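Arylesterase (PDB 5L2P) hydrolyses aromatic esters, p-nitrophenyl esters of fatty acids and aryl dialkyl phosphates such as paraoxon, as a serine esterase of the GDXG lipolytic family. Local coordinates at residues Pro123-Asp128 with Gly159-Ala164; Pro5-Phe10 with Asn277-Ala282; Tyr25-Ile30 with Leu116-Lys121; Ala259-Leu264 with Thr271-Val276. All coordinates share one frame; numbering follows the deposited sequence.

In the fold
From the N terminus, contact 2 opens first, with helix 5-17, and closes last, when residues 277-282 bring the chain after strand 271-276 back against that helix; the other three contacts lie within this span. Contact 3 sets the start of helix 27-39 against the loop that follows strand 108-112. A few residues on, contact 1 opens and packs helix 124-138 on helix 157-171, behind the nucleophile elbow. Contact 4 is the most local, joining helix 254-266 to strand 271-276, outermost in this chain, which runs directly into segment 277-282. Contacts 3, 1 and 4 follow in series, without crossing; contacts 1 and 4 touch where Ala163 CB meets Tyr260 OH.

Contact 1 of 4, residues Pro123-Asp128 with Gly159-Ala164; sequences PTAVYD and GNLVAA
Leu161 reaches from helix 157-171 to the first turn of helix 124-138, where a single methyl, CD2, does the touching. CD2 lies 3.9 Å from Ala125 CB and 3.8 Å from Val126 CG2, and it also rests on the backbone, 3.8 Å from Val126 N. The leucine's first torsion sets CG opposite the carbonyl carbon (chi1 -66°); the second (chi2 164°) sends CD1 out anti to CA and folds CD2 back, and it is CD2 that meets helix 124-138. Val126 splits its two methyls: CG2, beside its own backbone N, meets the leucine, while CG1, opposite that N, packs 3.8 Å from Ala164 CB. One turn of the partner helix thus presents Leu161 and Ala164 to the two branches of a single valine. The short segments cross at -66° with their axes 9.6 Å apart. Helix 157-171 follows the nucleophile elbow of the alpha/beta hydrolase fold, and Leu161 also touches that elbow, its side chain about 9 Å from that of Ser156. Tyr217 of helix 212-217 covers Ala125 and Val126. With only methyl groups and backbone meeting, the two helices are held by shape and by exclusion of water, without polar pairing.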
loop_
_atom_site.group_PDB
_atom_site.type_symbol
_atom_site.label_atom_id
_atom_site.label_comp_id
_atom_site.label_asym_id
_atom_site.label_seq_id
_atom_site.Cartn_x
_atom_site.Cartn_y
_atom_site.Cartn_z
ATOM N N PRO A 123 7.608 26.470 21.792
ATOM C CA PRO A 123 6.554 26.749 20.805
ATOM C C PRO A 123 6.597 28.153 20.139
ATOM O O PRO A 123 5.564 28.631 19.696
ATOM C CB PRO A 123 5.280 26.601 21.657
ATOM C CG PRO A 123 5.702 27.173 22.961
ATOM C CD PRO A 123 7.187 26.878 23.139
ATOM N N THR A 124 7.768 28.775 20.047
ATOM C CA THR A 124 7.884 30.161 19.582
ATOM C C THR A 124 7.289 30.368 18.203
ATOM O O THR A 124 6.446 31.240 18.020
ATOM C CB THR A 124 9.369 30.617 19.538
ATOM O OG1 THR A 124 9.987 30.435 20.811
ATOM C CG2 THR A 124 9.501 32.109 19.164
ATOM N N ALA A 125 7.690 29.541 17.238
ATOM C CA ALA A 125 7.118 29.590 15.862
ATOM C C ALA A 125 5.594 29.510 15.822
ATOM O O ALA A 125 4.948 30.220 15.042
ATOM C CB ALA A 125 7.686 28.477 14.988
ATOM N N VAL A 126 5.010 28.662 16.676
ATOM C CA VAL A 126 3.557 28.480 16.670
ATOM C C VAL A 126 2.863 29.747 17.134
ATOM O O VAL A 126 1.864 30.190 16.542
ATOM C CB VAL A 126 3.109 27.305 17.558
ATOM C CG1 VAL A 126 1.585 27.172 17.527
ATOM C CG2 VAL A 126 3.795 26.017 17.099
ATOM N N TYR A 127 3.385 30.327 18.204
ATOM C CA TYR A 127 2.820 31.579 18.722
ATOM C C TYR A 127 3.098 32.800 17.845
ATOM O O TYR A 127 2.247 33.698 17.790
ATOM C CB TYR A 127 3.261 31.818 20.157
ATOM C CG TYR A 127 2.546 30.898 21.115
ATOM C CD1 TYR A 127 1.165 31.006 21.302
ATOM C CD2 TYR A 127 3.232 29.908 21.816
ATOM C CE1 TYR A 127 0.490 30.149 22.151
ATOM C CE2 TYR A 127 2.558 29.052 22.696
ATOM C CZ TYR A 127 1.189 29.178 22.844
ATOM O OH TYR A 127 0.492 28.367 23.684
ATOM N N ASP A 128 4.242 32.825 17.160
ATOM C CA ASP A 128 4.511 33.906 16.210
ATOM C C ASP A 128 3.488 33.901 15.089
ATOM O O ASP A 128 3.003 34.964 14.682
ATOM C CB ASP A 128 5.926 33.806 15.580
ATOM C CG ASP A 128 7.025 34.331 16.493
ATOM O OD1 ASP A 128 6.742 34.783 17.619
ATOM O OD2 ASP A 128 8.195 34.240 16.098
ATOM N N GLY A 159 2.990 23.551 7.101
ATOM C CA GLY A 159 1.793 22.753 7.269
ATOM C C GLY A 159 1.574 22.333 8.713
ATOM O O GLY A 159 0.442 22.276 9.190
ATOM N N ASN A 160 2.669 22.019 9.409
ATOM C CA ASN A 160 2.631 21.802 10.860
ATOM C C ASN A 160 2.029 22.991 11.598
ATOM O O ASN A 160 1.184 22.816 12.495
ATOM C CB ASN A 160 4.025 21.578 11.407
ATOM C CG ASN A 160 4.044 21.425 12.917
ATOM O OD1 ASN A 160 4.641 22.245 13.660
ATOM N ND2 ASN A 160 3.415 20.333 13.397
ATOM N N LEU A 161 2.495 24.201 11.213
ATOM C CA LEU A 161 2.076 25.462 11.849
ATOM C C LEU A 161 0.613 25.804 11.552
ATOM O O LEU A 161 -0.080 26.347 12.402
ATOM C CB LEU A 161 3.007 26.576 11.421
ATOM C CG LEU A 161 4.463 26.437 11.904
ATOM C CD1 LEU A 161 5.417 27.342 11.144
ATOM C CD2 LEU A 161 4.529 26.730 13.397
ATOM N N VAL A 162 0.140 25.421 10.366
ATOM C CA VAL A 162 -1.275 25.515 10.019
ATOM C C VAL A 162 -2.148 24.639 10.952
ATOM O O VAL A 162 -3.160 25.088 11.489
ATOM C CB VAL A 162 -1.534 25.088 8.561
ATOM C CG1 VAL A 162 -3.027 24.857 8.308
ATOM C CG2 VAL A 162 -0.997 26.131 7.584
ATOM N N ALA A 163 -1.724 23.410 11.171
ATOM C CA ALA A 163 -2.500 22.485 12.034
ATOM C C ALA A 163 -2.447 22.949 13.482
ATOM O O ALA A 163 -3.483 22.973 14.179
ATOM C CB ALA A 163 -1.983 21.061 11.921
ATOM N N ALA A 164 -1.256 23.382 13.925
ATOM C CA ALA A 164 -1.066 23.838 15.319
ATOM C C ALA A 164 -1.874 25.108 15.612
ATOM O O ALA A 164 -2.480 25.236 16.652
ATOM C CB ALA A 164 0.413 24.066 15.602
#

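Contact 2 of 4, residues Pro5-Phe10 with Asn277-Ala282; sequences PEVRNF and NGNVHA
Val7 overlaps Val280 through its CG1 methyl, which sits 3.9 Å from Val280 CG2 and 4.0 Å from Val280 CG1, the two valines lying alongside but pointing opposite ways. That methyl is placed opposite the backbone N of its own residue (chi1 175°); the other, CG2, turns to the neighbouring Asn279 and lies 4.0 Å from its OD1. Valine and asparagine meet there at about a right angle. The Asn279 amide is fixed from within its own segment: ND2 donates to Asn277 O at 3.0 Å with an N-H...O angle of 160°, and the acceptor lies in the amide plane. With an alanine in place of this asparagine, Asn277 O is likely to lose its side-chain donor, and Val7 CG2 the amide it lies against. After Val280 comes His281, the inferred catalytic histidine, whose ND1 and NE2 are hydrogen-bonded to Asp251 and Ser156, consistent with a Ser-His-Asp triad; helix 5-17 thus covers the chain immediately before it. Close by, Glu6 forms a salt bridge with Arg288. The chemistry between the segments is mostly apolar: the valine methyls pack together just before His281, Val7 CG2 rests against an amide oxygen, and no polar pair forms, one N-H of Asn279 going to Asn277 O.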
loop_
_atom_site.group_PDB
_atom_site.type_symbol
_atom_site.label_atom_id
_atom_site.label_comp_id
_atom_site.label_asym_id
_atom_site.label_seq_id
_atom_site.Cartn_x
_atom_site.Cartn_y
_atom_site.Cartn_z
ATOM N N PRO A 5 10.351 12.159 -14.451
ATOM C CA PRO A 5 11.750 12.296 -14.918
ATOM C C PRO A 5 12.466 13.599 -14.525
ATOM O O PRO A 5 13.631 13.564 -14.204
ATOM C CB PRO A 5 11.629 12.202 -16.451
ATOM C CG PRO A 5 10.429 11.324 -16.651
ATOM C CD PRO A 5 9.462 11.703 -15.542
ATOM N N GLU A 6 11.766 14.729 -14.563
ATOM C CA GLU A 6 12.340 16.009 -14.118
ATOM C C GLU A 6 12.696 15.968 -12.640
ATOM O O GLU A 6 13.695 16.536 -12.223
ATOM C CB GLU A 6 11.431 17.232 -14.443
ATOM C CG GLU A 6 10.014 17.189 -13.862
ATOM C CD GLU A 6 9.086 18.338 -14.301
ATOM O OE1 GLU A 6 9.606 19.438 -14.670
ATOM O OE2 GLU A 6 7.832 18.131 -14.273
ATOM N N VAL A 7 11.877 15.294 -11.843
ATOM C CA VAL A 7 12.142 15.163 -10.408
ATOM C C VAL A 7 13.326 14.233 -10.163
ATOM O O VAL A 7 14.161 14.488 -9.313
ATOM C CB VAL A 7 10.904 14.662 -9.652
ATOM C CG1 VAL A 7 11.230 14.408 -8.164
ATOM C CG2 VAL A 7 9.771 15.674 -9.795
ATOM N N ARG A 8 13.375 13.140 -10.907
ATOM C CA ARG A 8 14.475 12.187 -10.803
ATOM C C ARG A 8 15.833 12.871 -11.152
ATOM O O ARG A 8 16.823 12.673 -10.473
ATOM C CB ARG A 8 14.226 11.048 -11.770
ATOM C CG ARG A 8 15.146 9.851 -11.641
ATOM C CD ARG A 8 14.889 8.981 -12.861
ATOM N NE ARG A 8 15.522 7.660 -12.872
ATOM C CZ ARG A 8 14.944 6.519 -12.482
ATOM N NH1 ARG A 8 13.715 6.497 -11.959
ATOM N NH2 ARG A 8 15.618 5.380 -12.581
ATOM N N ASN A 9 15.846 13.656 -12.222
ATOM C CA ASN A 9 17.006 14.397 -12.628
ATOM C C ASN A 9 17.442 15.420 -11.547
ATOM O O ASN A 9 18.646 15.579 -11.264
ATOM C CB ASN A 9 16.736 15.098 -13.986
ATOM C CG ASN A 9 16.631 14.119 -15.148
ATOM O OD1 ASN A 9 16.751 12.896 -14.959
ATOM N ND2 ASN A 9 16.422 14.650 -16.363
ATOM N N PHE A 10 16.463 16.078 -10.936
ATOM C CA PHE A 10 16.731 16.993 -9.841
ATOM C C PHE A 10 17.449 16.296 -8.674
ATOM O O PHE A 10 18.384 16.853 -8.079
ATOM C CB PHE A 10 15.422 17.683 -9.372
ATOM C CG PHE A 10 15.559 18.430 -8.075
ATOM C CD1 PHE A 10 16.142 19.688 -8.041
ATOM C CD2 PHE A 10 15.143 17.853 -6.878
ATOM C CE1 PHE A 10 16.287 20.379 -6.840
ATOM C CE2 PHE A 10 15.305 18.515 -5.669
ATOM C CZ PHE A 10 15.877 19.782 -5.646
ATOM N N ASN A 277 0.701 12.189 -7.167
ATOM C CA ASN A 277 1.554 11.072 -7.497
ATOM C C ASN A 277 2.845 11.476 -8.258
ATOM O O ASN A 277 2.909 12.502 -8.898
ATOM C CB ASN A 277 0.765 10.019 -8.276
ATOM C CG ASN A 277 -0.429 9.406 -7.463
ATOM O OD1 ASN A 277 -0.352 9.166 -6.258
ATOM N ND2 ASN A 277 -1.534 9.165 -8.151
ATOM N N GLY A 278 3.868 10.626 -8.168
ATOM C CA GLY A 278 5.109 10.777 -8.897
ATOM C C GLY A 278 5.959 11.950 -8.453
ATOM O O GLY A 278 6.867 12.379 -9.168
ATOM N N ASN A 279 5.690 12.420 -7.239
ATOM C CA ASN A 279 6.336 13.571 -6.675
ATOM C C ASN A 279 6.837 13.341 -5.300
ATOM O O ASN A 279 6.317 12.505 -4.581
ATOM C CB ASN A 279 5.428 14.780 -6.686
ATOM C CG ASN A 279 5.399 15.473 -8.048
ATOM O OD1 ASN A 279 6.128 16.456 -8.303
ATOM N ND2 ASN A 279 4.639 14.908 -8.945
ATOM N N VAL A 280 7.912 14.060 -4.983
ATOM C CA VAL A 280 8.547 13.956 -3.691
ATOM C C VAL A 280 8.050 15.098 -2.828
ATOM O O VAL A 280 7.201 15.865 -3.235
ATOM C CB VAL A 280 10.092 13.927 -3.812
ATOM C CG1 VAL A 280 10.521 12.719 -4.646
ATOM C CG2 VAL A 280 10.648 15.246 -4.349
ATOM N N HIS A 281 8.558 15.177 -1.618
ATOM C CA HIS A 281 8.129 16.189 -0.667
ATOM C C HIS A 281 8.197 17.599 -1.245
ATOM O O HIS A 281 9.205 18.011 -1.821
ATOM C CB HIS A 281 8.994 16.091 0.576
ATOM C CG HIS A 281 8.705 17.131 1.602
ATOM N ND1 HIS A 281 7.591 17.099 2.413
ATOM C CD2 HIS A 281 9.396 18.237 1.958
ATOM C CE1 HIS A 281 7.613 18.135 3.230
ATOM N NE2 HIS A 281 8.691 18.851 2.965
ATOM N N ALA A 282 7.091 18.317 -1.091
ATOM C CA ALA A 282 6.980 19.733 -1.533
ATOM C C ALA A 282 7.071 19.936 -3.058
ATOM O O ALA A 282 7.172 21.033 -3.512
ATOM C CB ALA A 282 7.975 20.579 -0.785
#

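Contact 3 of 4, residues Tyr25-Ile30 with Leu116-Lys121; sequences YQFQEI and LAPEYK
The backbones stay well apart, the nearest CA atoms being those of Phe27 and Pro118 at 10.2 Å, so side chains alone bridge the space between the start of helix 27-39 and an irregular loop. Phe27 comes from one side and Pro118 from the other. The phenylalanine ring is carried outward with CG opposite the backbone N (chi1 176°), and its CE2 lies 3.7 Å from Pro118 CD; CZ is a little farther from the same carbon, at 4.1 Å. The proline meets the ring obliquely through CD, the ring carbon bonded to its nitrogen, and a cis peptide bond precedes it. Gln26 occupies the N-cap position, placing Phe27 and Gln28 on the opening turn of the helix. In the fold, this helix belongs to the N-terminal region that precedes the alpha/beta hydrolase sheet, whereas the loop connects strand 108-112 of that sheet to helix 124-138. Met216 of helix 212-217 touches both Phe27 and Pro118, extending the apolar patch. On the more exposed side, Gln28 and Glu119 approach from opposite directions, each bent at its second torsion. Gln28 NE2 stays 3.7 Å from Glu119 OE2, with the amide and carboxylate planes 67° apart, a proximity without a hydrogen bond. The carboxylate has its stronger partner in Arg31, one turn along helix 27-39, whose NH1 makes a salt bridge to Glu119 OE2.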
loop_
_atom_site.group_PDB
_atom_site.type_symbol
_atom_site.label_atom_id
_atom_site.label_comp_id
_atom_site.label_asym_id
_atom_site.label_seq_id
_atom_site.Cartn_x
_atom_site.Cartn_y
_atom_site.Cartn_z
ATOM N N TYR A 25 30.907 22.914 5.916
ATOM C CA TYR A 25 30.167 24.145 6.162
ATOM C C TYR A 25 29.632 24.225 7.588
ATOM O O TYR A 25 29.351 23.216 8.218
ATOM C CB TYR A 25 28.990 24.237 5.186
ATOM C CG TYR A 25 29.394 24.145 3.728
ATOM C CD1 TYR A 25 30.208 25.129 3.140
ATOM C CD2 TYR A 25 28.959 23.089 2.930
ATOM C CE1 TYR A 25 30.578 25.056 1.801
ATOM C CE2 TYR A 25 29.320 23.006 1.596
ATOM C CZ TYR A 25 30.129 23.987 1.034
ATOM O OH TYR A 25 30.488 23.898 -0.292
ATOM N N GLN A 26 29.472 25.444 8.082
ATOM C CA GLN A 26 28.838 25.709 9.380
ATOM C C GLN A 26 27.337 25.755 9.145
ATOM O O GLN A 26 26.883 25.854 7.983
ATOM C CB GLN A 26 29.307 27.061 9.949
ATOM C CG GLN A 26 30.815 27.306 9.870
ATOM C CD GLN A 26 31.173 28.710 9.408
ATOM O OE1 GLN A 26 31.844 29.425 10.123
ATOM N NE2 GLN A 26 30.722 29.103 8.209
ATOM N N PHE A 27 26.565 25.727 10.233
ATOM C CA PHE A 27 25.111 25.659 10.126
ATOM C C PHE A 27 24.517 26.853 9.378
ATOM O O PHE A 27 23.634 26.691 8.525
ATOM C CB PHE A 27 24.440 25.491 11.497
ATOM C CG PHE A 27 22.935 25.505 11.426
ATOM C CD1 PHE A 27 22.226 24.458 10.833
ATOM C CD2 PHE A 27 22.234 26.573 11.910
ATOM C CE1 PHE A 27 20.841 24.489 10.738
ATOM C CE2 PHE A 27 20.848 26.608 11.839
ATOM C CZ PHE A 27 20.148 25.571 11.240
ATOM N N GLN A 28 24.991 28.042 9.697
ATOM C CA GLN A 28 24.478 29.251 9.057
ATOM C C GLN A 28 24.670 29.257 7.537
ATOM O O GLN A 28 23.797 29.728 6.802
ATOM C CB GLN A 28 25.136 30.478 9.676
ATOM C CG GLN A 28 24.725 30.697 11.125
ATOM C CD GLN A 28 23.344 31.323 11.259
ATOM O OE1 GLN A 28 22.626 31.530 10.265
ATOM N NE2 GLN A 28 22.974 31.659 12.498
ATOM N N GLU A 29 25.808 28.747 7.072
ATOM C CA GLU A 29 26.049 28.650 5.635
ATOM C C GLU A 29 25.154 27.596 4.965
ATOM O O GLU A 29 24.721 27.793 3.842
ATOM C CB GLU A 29 27.519 28.376 5.338
ATOM C CG GLU A 29 28.442 29.435 5.901
ATOM C CD GLU A 29 28.073 30.847 5.455
ATOM O OE1 GLU A 29 28.013 31.082 4.223
ATOM O OE2 GLU A 29 27.828 31.718 6.329
ATOM N N ILE A 30 24.869 26.501 5.669
ATOM C CA ILE A 30 23.923 25.485 5.179
ATOM C C ILE A 30 22.506 26.052 5.081
ATOM O O ILE A 30 21.810 25.831 4.088
ATOM C CB ILE A 30 23.944 24.197 6.044
ATOM C CG1 ILE A 30 25.304 23.493 5.862
ATOM C CG2 ILE A 30 22.813 23.246 5.650
ATOM C CD1 ILE A 30 25.630 22.486 6.928
ATOM N N LEU A 116 12.797 31.083 14.106
ATOM C CA LEU A 116 13.262 29.743 13.794
ATOM C C LEU A 116 14.157 29.135 14.878
ATOM O O LEU A 116 14.810 29.863 15.654
ATOM C CB LEU A 116 14.063 29.765 12.484
ATOM C CG LEU A 116 13.351 30.362 11.266
ATOM C CD1 LEU A 116 14.270 30.337 10.065
ATOM C CD2 LEU A 116 12.066 29.611 10.959
ATOM N N ALA A 117 14.182 27.797 14.926
ATOM C CA ALA A 117 15.144 27.061 15.748
ATOM C C ALA A 117 16.478 26.956 15.002
ATOM O O ALA A 117 16.517 27.175 13.790
ATOM C CB ALA A 117 14.614 25.683 16.048
ATOM N N PRO A 118 17.583 26.651 15.708
ATOM C CA PRO A 118 17.734 26.432 17.144
ATOM C C PRO A 118 17.717 27.693 18.039
ATOM O O PRO A 118 17.736 27.562 19.257
ATOM C CB PRO A 118 19.115 25.771 17.228
ATOM C CG PRO A 118 19.895 26.415 16.153
ATOM C CD PRO A 118 18.900 26.619 15.029
ATOM N N GLU A 119 17.664 28.881 17.456
ATOM C CA GLU A 119 17.685 30.110 18.248
ATOM C C GLU A 119 16.426 30.174 19.113
ATOM O O GLU A 119 16.500 30.436 20.292
ATOM C CB GLU A 119 17.764 31.351 17.341
ATOM C CG GLU A 119 19.062 31.451 16.539
ATOM C CD GLU A 119 18.997 30.798 15.155
ATOM O OE1 GLU A 119 18.162 29.873 14.938
ATOM O OE2 GLU A 119 19.813 31.172 14.285
ATOM N N TYR A 120 15.272 29.945 18.511
ATOM C CA TYR A 120 13.999 29.990 19.215
ATOM C C TYR A 120 13.292 28.652 19.064
ATOM O O TYR A 120 12.909 28.244 17.957
ATOM C CB TYR A 120 13.130 31.095 18.657
ATOM C CG TYR A 120 13.735 32.455 18.837
ATOM C CD1 TYR A 120 14.577 33.002 17.845
ATOM C CD2 TYR A 120 13.491 33.202 19.990
ATOM C CE1 TYR A 120 15.131 34.254 17.991
ATOM C CE2 TYR A 120 14.056 34.458 20.150
ATOM C CZ TYR A 120 14.864 34.987 19.147
ATOM O OH TYR A 120 15.418 36.246 19.297
ATOM N N LYS A 121 13.151 27.961 20.183
ATOM C CA LYS A 121 12.633 26.624 20.185
ATOM C C LYS A 121 11.113 26.654 20.239
ATOM O O LYS A 121 10.511 27.704 20.501
ATOM C CB LYS A 121 13.176 25.835 21.378
ATOM C CG LYS A 121 14.618 25.379 21.182
ATOM C CD LYS A 121 14.998 24.327 22.207
ATOM C CE LYS A 121 16.425 23.899 22.006
ATOM N NZ LYS A 121 16.518 22.829 20.983
#

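Contact 4 of 4, residues Ala259-Leu264 with Thr271-Val276; sequences AYAYRL and TLSFRV
A beta-alpha-beta unit of the alpha/beta hydrolase sheet, strand 242-248 to helix 254-266 to strand 271-276, is completed here by the helix packing on its second strand. The two short segments run nearly antiparallel, at 157°, with axes 8.5 Å apart. Ala261 points at the strand, and its CB lies 3.5 Å from Ser273 OG and 3.6 Å from Ser273 CB; the small side chains let the CA atoms of this pair come to 6.2 Å. Two residues earlier on the same strand face, Thr271 uses both branches. Its methyl CG2, set opposite the backbone N, lies 3.9 Å from Ala261 O and 4.2 Å from Ala261 CB, while OG1, opposite the carbonyl carbon (chi1 -56°), sits 3.6 Å from Leu264 CB. That hydroxyl is hydrogen-bonded to Val269 O in the turn before the strand, and its approach to Leu264 CB is a van der Waals contact. Ser273 OG is likewise engaged, with Asn277 ND2 of the second subunit, whose strand continues the sheet through an antiparallel ladder at Phe274, Arg275 and Val276. Ala261 and Leu264 also rest on Val245 and Ala243 of the adjoining strand. The hydroxyls in this buried layer therefore face aliphatic carbon across the contact while finding their bonds to either the preceding turn or another subunit, leaving van der Waals packing to join helix and strand.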
loop_
_atom_site.group_PDB
_atom_site.type_symbol
_atom_site.label_atom_id
_atom_site.label_comp_id
_atom_site.label_asym_id
_atom_site.label_seq_id
_atom_site.Cartn_x
_atom_site.Cartn_y
_atom_site.Cartn_z
ATOM N N ALA A 259 -3.465 10.539 7.312
ATOM C CA ALA A 259 -4.047 10.263 8.618
ATOM C C ALA A 259 -4.723 11.443 9.287
ATOM O O ALA A 259 -5.789 11.307 9.871
ATOM C CB ALA A 259 -2.973 9.730 9.539
ATOM N N TYR A 260 -4.085 12.611 9.232
ATOM C CA TYR A 260 -4.630 13.852 9.790
ATOM C C TYR A 260 -5.924 14.232 9.087
ATOM O O TYR A 260 -6.894 14.596 9.720
ATOM C CB TYR A 260 -3.609 14.992 9.622
ATOM C CG TYR A 260 -4.033 16.304 10.277
ATOM C CD1 TYR A 260 -4.044 16.453 11.649
ATOM C CD2 TYR A 260 -4.427 17.392 9.515
ATOM C CE1 TYR A 260 -4.438 17.648 12.251
ATOM C CE2 TYR A 260 -4.838 18.580 10.109
ATOM C CZ TYR A 260 -4.858 18.690 11.477
ATOM O OH TYR A 260 -5.274 19.860 12.112
ATOM N N ALA A 261 -5.928 14.105 7.769
ATOM C CA ALA A 261 -7.091 14.410 6.970
ATOM C C ALA A 261 -8.231 13.441 7.284
ATOM O O ALA A 261 -9.370 13.856 7.398
ATOM C CB ALA A 261 -6.745 14.351 5.504
ATOM N N TYR A 262 -7.939 12.159 7.466
ATOM C CA TYR A 262 -9.004 11.233 7.871
ATOM C C TYR A 262 -9.539 11.544 9.265
ATOM O O TYR A 262 -10.743 11.503 9.479
ATOM C CB TYR A 262 -8.626 9.753 7.749
ATOM C CG TYR A 262 -9.772 8.880 8.247
ATOM C CD1 TYR A 262 -11.044 8.947 7.664
ATOM C CD2 TYR A 262 -9.593 8.010 9.318
ATOM C CE1 TYR A 262 -12.097 8.172 8.144
ATOM C CE2 TYR A 262 -10.627 7.222 9.802
ATOM C CZ TYR A 262 -11.890 7.319 9.224
ATOM O OH TYR A 262 -12.934 6.551 9.692
ATOM N N ARG A 263 -8.654 11.862 10.198
ATOM C CA ARG A 263 -9.070 12.231 11.538
ATOM C C ARG A 263 -10.022 13.434 11.571
ATOM O O ARG A 263 -10.965 13.471 12.389
ATOM C CB ARG A 263 -7.863 12.493 12.447
ATOM C CG ARG A 263 -7.238 11.217 12.961
ATOM C CD ARG A 263 -7.932 10.667 14.194
ATOM N NE ARG A 263 -7.644 11.422 15.415
ATOM C CZ ARG A 263 -6.466 11.434 16.055
ATOM N NH1 ARG A 263 -5.391 10.771 15.567
ATOM N NH2 ARG A 263 -6.347 12.141 17.181
ATOM N N LEU A 264 -9.757 14.418 10.721
ATOM C CA LEU A 264 -10.653 15.556 10.569
ATOM C C LEU A 264 -12.016 15.104 10.021
ATOM O O LEU A 264 -13.026 15.529 10.520
ATOM C CB LEU A 264 -10.056 16.595 9.636
ATOM C CG LEU A 264 -8.814 17.344 10.183
ATOM C CD1 LEU A 264 -8.218 18.235 9.087
ATOM C CD2 LEU A 264 -9.050 18.190 11.427
ATOM N N THR A 271 -13.571 18.178 4.564
ATOM C CA THR A 271 -12.176 17.997 4.226
ATOM C C THR A 271 -12.053 17.416 2.834
ATOM O O THR A 271 -12.720 16.484 2.461
ATOM C CB THR A 271 -11.483 16.993 5.186
ATOM O OG1 THR A 271 -11.629 17.421 6.536
ATOM C CG2 THR A 271 -10.016 16.902 4.975
ATOM N N LEU A 272 -11.154 18.008 2.065
ATOM C CA LEU A 272 -10.637 17.442 0.840
ATOM C C LEU A 272 -9.202 17.048 1.117
ATOM O O LEU A 272 -8.472 17.711 1.778
ATOM C CB LEU A 272 -10.741 18.444 -0.289
ATOM C CG LEU A 272 -10.294 17.956 -1.645
ATOM C CD1 LEU A 272 -11.291 16.983 -2.250
ATOM C CD2 LEU A 272 -10.082 19.166 -2.573
ATOM N N SER A 273 -8.812 15.902 0.635
ATOM C CA SER A 273 -7.507 15.343 0.832
ATOM C C SER A 273 -7.132 14.665 -0.459
ATOM O O SER A 273 -7.823 13.781 -0.957
ATOM C CB SER A 273 -7.537 14.315 1.959
ATOM O OG SER A 273 -6.296 13.641 2.058
ATOM N N PHE A 274 -6.039 15.085 -1.050
ATOM C CA PHE A 274 -5.589 14.396 -2.254
ATOM C C PHE A 274 -4.111 14.205 -2.204
ATOM O O PHE A 274 -3.433 14.920 -1.507
ATOM C CB PHE A 274 -6.039 15.084 -3.557
ATOM C CG PHE A 274 -5.601 16.493 -3.686
ATOM C CD1 PHE A 274 -6.367 17.517 -3.175
ATOM C CD2 PHE A 274 -4.430 16.800 -4.373
ATOM C CE1 PHE A 274 -5.955 18.823 -3.290
ATOM C CE2 PHE A 274 -4.002 18.094 -4.505
ATOM C CZ PHE A 274 -4.753 19.112 -3.956
ATOM N N ARG A 275 -3.643 13.180 -2.904
ATOM C CA ARG A 275 -2.247 12.805 -2.961
ATOM C C ARG A 275 -1.730 13.056 -4.384
ATOM O O ARG A 275 -2.327 12.575 -5.349
ATOM C CB ARG A 275 -2.090 11.349 -2.644
ATOM C CG ARG A 275 -0.655 10.818 -2.772
ATOM C CD ARG A 275 -0.678 9.278 -2.904
ATOM N NE ARG A 275 -1.077 8.601 -1.667
ATOM C CZ ARG A 275 -0.812 7.328 -1.413
ATOM N NH1 ARG A 275 -0.279 6.557 -2.324
ATOM N NH2 ARG A 275 -1.037 6.842 -0.223
ATOM N N VAL A 276 -0.641 13.834 -4.501
ATOM C CA VAL A 276 -0.016 14.083 -5.805
ATOM C C VAL A 276 0.974 12.947 -6.112
ATOM O O VAL A 276 1.970 12.756 -5.387
ATOM C CB VAL A 276 0.718 15.427 -5.826
ATOM C CG1 VAL A 276 1.383 15.665 -7.176
ATOM C CG2 VAL A 276 -0.245 16.572 -5.489
#